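Local coordinates for protein NDP-N-acetyl-D-galactosaminuronic acid dehydrogenase (Methanosarcina mazei Go1, PDB 3G79) that probably catalyses the NAD-dependent oxidation of UDP-N-acetyl-mannosamine to UDP-N-acetyl-mannosaminuronate, consuming two NAD per sugar, at residues 29-34 and 75-80. Residues are numbered along the deposited sequence; the frame is centred on the assembly and turned at random.
Sequences VGIPAA and PGLEEL
Pro32 and Leu77 mark the nearest backbone approach between the two segments, their CA atoms lying 6.7 Å apart as the first turns of helices 30-39 and 77-86 pack together. Both belong to the Rossmann-type NAD-binding domain. Helix 30-39 lies in the beta-alpha-beta crossover from strand 20-24 to strand 45-49, whereas helix 77-86 precedes the edge strand 90-93. Gly30 fits the last glycine of a GxGxxG pattern, and within this turn its O accepts a bond from Ala34 N at 2.9 Å. By analogy with other Rossmann domains, this glycine-rich helix start would probably face the dinucleotide pyrophosphate.

The interface is small, 128 Å² summed over both sides, wholly apolar, and built on one leucine. Leu77 follows the N-cap residue Gly76, and its CG stands anti to the backbone N (chi1 -175°), which carries the forked end across the gap between the helices. The two methyls then divide the work. CD1 sits over the backbone of helix 30-39, 4.2 Å from Pro32 CA, while CD2 reaches the pyrrolidine ring of the same residue, 4.2 Å from Pro32 CG. Pro32 is therefore met at its backbone and its ring by separate branches of a single side chain. One turn on, the CB of Leu80 points toward helix 30-39, but its nearest approach to 29-34 is CD2 at 4.8 Å from Pro32 O; it packs mainly further along, on Val35, Leu36 and Asp39. Helix 188-194 closes the cluster, its Leu189 meeting both Pro32 and Leu80. Ile31 adds a looser touch from the position before Pro32, its CG2 lying 4.5 Å from Leu77 CD1.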
loop_
_atom_site.group_PDB
_atom_site.type_symbol
_atom_site.label_atom_id
_atom_site.label_comp_id
_atom_site.label_asym_id
_atom_site.label_seq_id
_atom_site.Cartn_x
_atom_site.Cartn_y
_atom_site.Cartn_z
ATOM N N VAL A 29 0.982 23.458 19.991
ATOM C CA VAL A 29 2.271 22.760 19.778
ATOM C C VAL A 29 3.532 23.477 20.279
ATOM O O VAL A 29 4.491 22.840 20.719
ATOM C CB VAL A 29 2.510 22.412 18.276
ATOM C CG1 VAL A 29 1.662 21.241 17.851
ATOM C CG2 VAL A 29 2.238 23.593 17.386
ATOM N N GLY A 30 3.551 24.804 20.204
ATOM C CA GLY A 30 4.757 25.524 20.555
ATOM C C GLY A 30 4.957 25.572 22.061
ATOM O O GLY A 30 6.102 25.663 22.539
ATOM N N ILE A 31 3.869 25.522 22.828
ATOM C CA ILE A 31 4.033 25.526 24.292
ATOM C C ILE A 31 4.682 24.200 24.799
ATOM O O ILE A 31 5.674 24.245 25.535
ATOM C CB ILE A 31 2.739 25.851 25.041
ATOM C CG1 ILE A 31 2.105 27.124 24.454
ATOM C CG2 ILE A 31 3.032 25.938 26.550
ATOM C CD1 ILE A 31 1.136 27.930 25.365
ATOM N N PRO A 32 4.149 23.021 24.387
ATOM C CA PRO A 32 4.798 21.758 24.828
ATOM C C PRO A 32 6.243 21.711 24.372
ATOM O O PRO A 32 7.143 21.492 25.190
ATOM C CB PRO A 32 3.959 20.663 24.132
ATOM C CG PRO A 32 2.602 21.284 23.967
ATOM C CD PRO A 32 2.950 22.737 23.573
ATOM N N ALA A 33 6.446 21.970 23.079
ATOM C CA ALA A 33 7.775 22.031 22.476
ATOM C C ALA A 33 8.714 22.854 23.299
ATOM O O ALA A 33 9.723 22.334 23.743
ATOM C CB ALA A 33 7.711 22.552 21.047
ATOM N N ALA A 34 8.383 24.126 23.529
ATOM C CA ALA A 34 9.284 25.053 24.210
ATOM C C ALA A 34 9.567 24.498 25.566
ATOM O O ALA A 34 10.659 24.623 26.109
ATOM C CB ALA A 34 8.649 26.400 24.372
ATOM N N PRO A 75 -2.273 15.818 30.880
ATOM C CA PRO A 75 -2.214 16.454 32.212
ATOM C C PRO A 75 -0.852 16.301 32.881
ATOM O O PRO A 75 -0.744 15.864 34.045
ATOM C CB PRO A 75 -3.357 15.781 32.993
ATOM C CG PRO A 75 -4.405 15.485 31.907
ATOM C CD PRO A 75 -3.570 15.136 30.648
ATOM N N GLY A 76 0.163 16.636 32.091
ATOM C CA GLY A 76 1.489 16.974 32.558
ATOM C C GLY A 76 1.854 18.357 32.023
ATOM O O GLY A 76 2.843 18.955 32.469
ATOM N N LEU A 77 1.058 18.877 31.081
ATOM C CA LEU A 77 1.427 20.140 30.444
ATOM C C LEU A 77 1.595 21.238 31.475
ATOM O O LEU A 77 2.696 21.748 31.642
ATOM C CB LEU A 77 0.481 20.559 29.313
ATOM C CG LEU A 77 0.954 21.838 28.579
ATOM C CD1 LEU A 77 2.466 21.849 28.274
ATOM C CD2 LEU A 77 0.180 22.105 27.303
ATOM N N GLU A 78 0.534 21.560 32.199
ATOM C CA GLU A 78 0.603 22.577 33.252
ATOM C C GLU A 78 1.688 22.286 34.312
ATOM O O GLU A 78 2.287 23.215 34.875
ATOM C CB GLU A 78 -0.772 22.761 33.901
ATOM C CG GLU A 78 -0.822 23.918 34.886
ATOM C CD GLU A 78 -2.051 24.824 34.718
ATOM O OE1 GLU A 78 -2.790 24.706 33.697
ATOM O OE2 GLU A 78 -2.252 25.665 35.613
ATOM N N GLU A 79 1.944 21.002 34.577
ATOM C CA GLU A 79 2.956 20.623 35.582
ATOM C C GLU A 79 4.371 20.800 35.006
ATOM O O GLU A 79 5.288 21.223 35.704
ATOM C CB GLU A 79 2.735 19.191 36.095
ATOM C CG GLU A 79 1.399 18.979 36.852
ATOM C CD GLU A 79 0.190 18.634 35.935
ATOM O OE1 GLU A 79 -0.808 18.094 36.473
ATOM O OE2 GLU A 79 0.227 18.903 34.701
ATOM N N LEU A 80 4.516 20.489 33.723
ATOM C CA LEU A 80 5.751 20.722 33.011
ATOM C C LEU A 80 6.117 22.227 33.016
ATOM O O LEU A 80 7.224 22.581 33.407
ATOM C CB LEU A 80 5.657 20.149 31.596
ATOM C CG LEU A 80 6.958 20.123 30.788
ATOM C CD1 LEU A 80 8.132 19.595 31.602
ATOM C CD2 LEU A 80 6.789 19.346 29.476
#